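PDB 5MPT: citrinin polyketide synthase from Monascus purpureus, which builds the keto-aldehyde precursor of the mycotoxin citrinin from malonyl-CoA units, and is represented here by its C-methyltransferase (CMeT) domain with bound S-adenosyl-L-homocysteine. Local coordinates for residues W186-E191 / T221-P226; L227-G232 / F254-F259. All blocks are in the same frame, centred on the assembly; numbering follows the deposited sequence.

Contact 1: W186-E191 / T221-P226; sequences WIQQAE and TVKMLP
Helix segments 186-191 and 221-226 run side by side in nearly the same direction, their axes 9.9 Å apart and crossing at -21°, with Glu191 and Met224 nearest in the backbone. Lys223 carries the polar half. Its chain, bent at chi2, chi3 and chi4, hooks round Glu191 OE1, and Lys223 NZ forms a salt bridge with Glu191 OE1 at 2.6 Å on the syn lone pair. Lys223 NZ also donates to Gln188 OE1 at 2.9 Å, arriving from above the carbonyl plane, 46° out of it. A water donates to Glu191 OE2 and to Lys223 O, so both carboxylate oxygens are engaged. The aliphatic part of Lys223 rests on Ile187, CG2 of Ile187 lying 3.8 Å from Lys223 CG. Met224 folds its CE methyl 4.0 Å from Ala190 CB and also against Glu191 CG, while Ile187 and Ala190 reach strand 309-316 behind them. The pair thus joins two helices on one face of the Rossmann-like methyltransferase sheet; the side chain of Ile187 lies about 6 Å from the bound S-adenosyl-L-homocysteine and from that of active-site Tyr177. In buried Glu191 the carboxylate is probably kept ionised by the ammonium group, which two acceptors hold in place.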
# COMPACT_ATOMS: atom_id res chain seq x y z
N TRP A 186 0.40 -9.99 -4.48
CA TRP A 186 -0.35 -9.36 -5.55
C TRP A 186 0.53 -8.81 -6.66
O TRP A 186 0.08 -8.73 -7.80
CB TRP A 186 -1.25 -8.26 -4.99
CG TRP A 186 -2.41 -8.86 -4.27
CD1 TRP A 186 -3.56 -9.34 -4.83
CD2 TRP A 186 -2.51 -9.10 -2.86
NE1 TRP A 186 -4.38 -9.86 -3.85
CE2 TRP A 186 -3.77 -9.71 -2.64
CE3 TRP A 186 -1.69 -8.81 -1.76
CZ2 TRP A 186 -4.20 -10.08 -1.38
CZ3 TRP A 186 -2.11 -9.19 -0.54
CH2 TRP A 186 -3.37 -9.80 -0.35
N ILE A 187 1.80 -8.50 -6.36
CA ILE A 187 2.76 -8.18 -7.41
C ILE A 187 3.02 -9.41 -8.26
O ILE A 187 3.04 -9.34 -9.49
CB ILE A 187 4.06 -7.62 -6.79
CG1 ILE A 187 3.78 -6.31 -6.03
CG2 ILE A 187 5.10 -7.39 -7.89
CD1 ILE A 187 5.01 -5.74 -5.26
N GLN A 188 3.20 -10.56 -7.61
CA GLN A 188 3.38 -11.80 -8.36
C GLN A 188 2.15 -12.09 -9.19
O GLN A 188 2.27 -12.55 -10.32
CB GLN A 188 3.68 -12.93 -7.37
CG GLN A 188 4.14 -14.21 -8.01
CD GLN A 188 5.58 -14.16 -8.49
OE1 GLN A 188 6.49 -13.86 -7.71
NE2 GLN A 188 5.79 -14.46 -9.78
N GLN A 189 0.96 -11.85 -8.65
CA GLN A 189 -0.26 -12.07 -9.42
C GLN A 189 -0.34 -11.13 -10.61
O GLN A 189 -0.79 -11.51 -11.70
CB GLN A 189 -1.46 -11.92 -8.48
CG GLN A 189 -2.77 -12.21 -9.16
CD GLN A 189 -3.94 -12.00 -8.24
OE1 GLN A 189 -3.87 -11.19 -7.34
NE2 GLN A 189 -5.03 -12.74 -8.47
N ALA A 190 0.12 -9.89 -10.45
CA ALA A 190 0.14 -8.97 -11.56
C ALA A 190 1.11 -9.43 -12.63
O ALA A 190 0.83 -9.26 -13.83
CB ALA A 190 0.48 -7.55 -11.07
N GLU A 191 2.26 -10.00 -12.25
CA GLU A 191 3.15 -10.61 -13.24
C GLU A 191 2.41 -11.65 -14.08
O GLU A 191 2.54 -11.68 -15.30
CB GLU A 191 4.36 -11.26 -12.59
CG GLU A 191 5.26 -10.31 -11.83
CD GLU A 191 6.37 -11.08 -11.13
OE1 GLU A 191 6.44 -11.01 -9.88
OE2 GLU A 191 7.15 -11.76 -11.84
N THR A 221 8.37 -2.58 -9.57
CA THR A 221 9.27 -2.43 -10.70
C THR A 221 10.28 -3.57 -10.77
O THR A 221 10.59 -4.06 -11.86
CB THR A 221 9.99 -1.09 -10.60
OG1 THR A 221 9.09 -0.11 -10.06
CG2 THR A 221 10.50 -0.65 -11.96
N VAL A 222 10.81 -3.99 -9.62
CA VAL A 222 11.86 -5.00 -9.63
C VAL A 222 11.38 -6.33 -10.19
O VAL A 222 12.19 -7.13 -10.64
CB VAL A 222 12.49 -5.19 -8.23
CG1 VAL A 222 11.47 -5.76 -7.22
CG2 VAL A 222 13.69 -6.09 -8.32
N LYS A 223 10.07 -6.60 -10.15
CA LYS A 223 9.52 -7.78 -10.79
C LYS A 223 9.12 -7.56 -12.24
O LYS A 223 9.22 -8.49 -13.05
CB LYS A 223 8.30 -8.27 -10.01
CG LYS A 223 8.60 -8.62 -8.54
CD LYS A 223 9.75 -9.61 -8.38
CE LYS A 223 9.37 -10.97 -8.90
NZ LYS A 223 8.28 -11.54 -8.05
N MET A 224 8.64 -6.36 -12.59
CA MET A 224 8.13 -6.15 -13.94
C MET A 224 9.26 -6.17 -14.97
O MET A 224 9.07 -6.68 -16.09
CB MET A 224 7.38 -4.83 -13.99
CG MET A 224 6.13 -4.80 -13.14
SD MET A 224 4.95 -6.04 -13.66
CE MET A 224 4.20 -6.60 -12.14
N LEU A 225 10.42 -5.64 -14.62
CA LEU A 225 11.48 -5.47 -15.61
C LEU A 225 12.05 -6.80 -16.05
O LEU A 225 12.12 -7.05 -17.26
CB LEU A 225 12.57 -4.54 -15.06
CG LEU A 225 12.33 -3.03 -15.11
CD1 LEU A 225 10.87 -2.68 -14.85
CD2 LEU A 225 13.22 -2.31 -14.12
N PRO A 226 12.48 -7.70 -15.14
CA PRO A 226 12.88 -9.05 -15.57
C PRO A 226 11.78 -9.77 -16.31
O PRO A 226 12.06 -10.53 -17.26
CB PRO A 226 13.22 -9.75 -14.25
CG PRO A 226 13.51 -8.67 -13.31
CD PRO A 226 12.66 -7.52 -13.69
O HOH W 1 9.66 -11.17 -12.51

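Contact 2: L227-G232 / F254-F259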
# COMPACT_ATOMS: atom_id res chain seq x y z
N LEU A 227 10.53 -9.58 -15.89
CA LEU A 227 9.42 -10.18 -16.61
C LEU A 227 9.39 -9.72 -18.07
O LEU A 227 9.28 -10.54 -18.98
CB LEU A 227 8.10 -9.85 -15.92
CG LEU A 227 6.87 -10.37 -16.68
CD1 LEU A 227 6.85 -11.90 -16.71
CD2 LEU A 227 5.56 -9.84 -16.12
N LEU A 228 9.46 -8.41 -18.30
CA LEU A 228 9.40 -7.91 -19.68
C LEU A 228 10.65 -8.31 -20.46
O LEU A 228 10.59 -8.55 -21.67
CB LEU A 228 9.22 -6.40 -19.67
CG LEU A 228 7.90 -5.94 -19.04
CD1 LEU A 228 7.95 -4.48 -18.65
CD2 LEU A 228 6.79 -6.18 -20.03
N GLU A 229 11.80 -8.36 -19.79
CA GLU A 229 13.02 -8.85 -20.40
C GLU A 229 12.83 -10.27 -20.93
O GLU A 229 13.16 -10.56 -22.09
CB GLU A 229 14.14 -8.80 -19.36
CG GLU A 229 15.55 -9.11 -19.84
CD GLU A 229 16.57 -8.93 -18.73
OE1 GLU A 229 16.38 -9.52 -17.64
OE2 GLU A 229 17.56 -8.19 -18.93
N ARG A 230 12.25 -11.16 -20.13
CA ARG A 230 12.09 -12.56 -20.51
C ARG A 230 11.02 -12.75 -21.58
O ARG A 230 11.12 -13.66 -22.40
CB ARG A 230 11.73 -13.40 -19.28
CG ARG A 230 11.00 -14.70 -19.60
CD ARG A 230 10.90 -15.62 -18.40
NE ARG A 230 10.05 -15.07 -17.34
CZ ARG A 230 8.73 -15.24 -17.26
NH1 ARG A 230 8.08 -15.94 -18.18
NH2 ARG A 230 8.06 -14.72 -16.25
N LEU A 231 9.97 -11.93 -21.56
CA LEU A 231 8.94 -12.06 -22.59
C LEU A 231 9.44 -11.60 -23.95
O LEU A 231 9.02 -12.15 -24.98
CB LEU A 231 7.68 -11.29 -22.21
CG LEU A 231 7.01 -11.78 -20.93
CD1 LEU A 231 5.84 -10.86 -20.57
CD2 LEU A 231 6.58 -13.28 -21.03
N GLY A 232 10.34 -10.62 -23.98
CA GLY A 232 11.00 -10.21 -25.20
C GLY A 232 10.14 -9.52 -26.23
O GLY A 232 10.54 -9.45 -27.40
N PHE A 254 18.18 0.39 -12.24
CA PHE A 254 17.51 -0.31 -13.34
C PHE A 254 18.09 0.04 -14.71
O PHE A 254 17.44 -0.21 -15.73
CB PHE A 254 16.01 -0.02 -13.29
CG PHE A 254 15.33 -0.54 -12.04
CD1 PHE A 254 15.48 -1.87 -11.64
CD2 PHE A 254 14.55 0.30 -11.27
CE1 PHE A 254 14.85 -2.34 -10.49
CE2 PHE A 254 13.93 -0.17 -10.12
CZ PHE A 254 14.08 -1.50 -9.74
N LYS A 255 19.31 0.59 -14.74
CA LYS A 255 19.95 0.93 -16.01
C LYS A 255 20.11 -0.30 -16.90
O LYS A 255 20.01 -0.20 -18.12
CB LYS A 255 21.31 1.57 -15.75
CG LYS A 255 22.00 2.07 -16.99
CD LYS A 255 23.44 2.47 -16.70
CE LYS A 255 24.15 2.94 -17.95
NZ LYS A 255 23.48 4.12 -18.57
N LYS A 256 20.39 -1.45 -16.29
CA LYS A 256 20.53 -2.73 -16.99
C LYS A 256 19.55 -2.86 -18.15
O LYS A 256 19.90 -3.41 -19.19
CB LYS A 256 20.30 -3.88 -16.00
CG LYS A 256 20.24 -5.27 -16.62
CD LYS A 256 19.96 -6.33 -15.58
CE LYS A 256 19.99 -7.73 -16.18
NZ LYS A 256 19.82 -8.81 -15.16
N TYR A 257 18.33 -2.37 -17.97
CA TYR A 257 17.28 -2.65 -18.93
C TYR A 257 17.19 -1.50 -19.94
O TYR A 257 17.02 -0.35 -19.53
CB TYR A 257 15.96 -2.84 -18.20
CG TYR A 257 16.02 -3.90 -17.12
CD1 TYR A 257 15.79 -5.24 -17.41
CD2 TYR A 257 16.31 -3.56 -15.81
CE1 TYR A 257 15.84 -6.20 -16.43
CE2 TYR A 257 16.37 -4.53 -14.82
CZ TYR A 257 16.13 -5.84 -15.13
OH TYR A 257 16.19 -6.82 -14.16
N PRO A 258 17.31 -1.77 -21.24
CA PRO A 258 17.37 -0.68 -22.22
C PRO A 258 16.02 -0.13 -22.62
O PRO A 258 15.96 0.89 -23.32
CB PRO A 258 18.06 -1.34 -23.41
CG PRO A 258 17.52 -2.74 -23.38
CD PRO A 258 17.36 -3.09 -21.91
N PHE A 259 14.93 -0.79 -22.22
CA PHE A 259 13.58 -0.36 -22.54
C PHE A 259 13.02 0.61 -21.50
O PHE A 259 11.81 0.84 -21.48
CB PHE A 259 12.66 -1.58 -22.68
CG PHE A 259 12.63 -2.50 -21.46
CD1 PHE A 259 11.97 -2.13 -20.30
CD2 PHE A 259 13.26 -3.73 -21.49
CE1 PHE A 259 11.94 -2.96 -19.19
CE2 PHE A 259 13.23 -4.58 -20.39
CZ PHE A 259 12.57 -4.18 -19.23
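Glu229 lays its carboxylate beside the ring of Tyr257: Glu229 OE1 is 3.6 Å from Tyr257 CE1, at the ring edge and near its plane, and the carboxylate and ring planes are turned 48° apart. The approach brings the negative oxygen to the electropositive C-H rim, probably a weakly favourable electrostatic contact. OE2 of Glu229 is equally close to that carbon and also meets Lys256 CE at 3.7 Å. The Lys256 ammonium stays beyond salt-bridge range, NZ lying 4.3 Å from Glu229 OE1, so any attraction between the opposite charges is probably modest at this exposed site. Deeper in, Phe259 sends its CB toward the helix, and the ring meets it with CZ 4.0 Å from Leu228 CB and CE2 4.1 Å from Glu229 N.

Several features set these groups in place. Glu229 reaches across because CG is anti to the backbone N (chi1 -172°) and the chain runs on extended. Lys256 is likewise extended, and its CD lies 3.9 Å above one face of the Tyr257 ring, displaced toward its rim. Tyr257 CB sits likewise over the rim of one face of Phe259, so the three residues of the loop are packed on one another. A backbone bond from Tyr257 N to Phe254 O closes the turn that carries Lys256 and Tyr257, and Phe254 O also lies in plane at the edge of the Tyr257 ring.

Further out, Tyr257 also packs on Leu225 and Pro226, Leu228 and Phe259 share Tyr237 of strand 235-241, and Phe259 is hydrogen-bonded through its backbone to that residue. The contact therefore fastens the end of helix 221-231 to the loop between helix 244-253 and the edge strand 260-264.

Overall arrangement
From the N terminus, helix 181-198 comes first; the chain then runs through strand 208-213 into helix 221-231, whose first half packs back on helix 181-198 and closes contact 1. The second half of the same helix opens contact 2, which closes after strand 235-241 and helix 244-253, in the loop leading to strand 260-264. The two loops follow one another without overlap, and helix 221-231 is their shared element. The centres of the two contacts lie about 12 Å apart and the contacts touch: Pro226 CG is 3.4 Å from Tyr257 OH. Contact 1 is buried nearer the bound S-adenosyl-L-homocysteine, whereas contact 2 lies at the surface, toward the edge strand of the seven-stranded sheet.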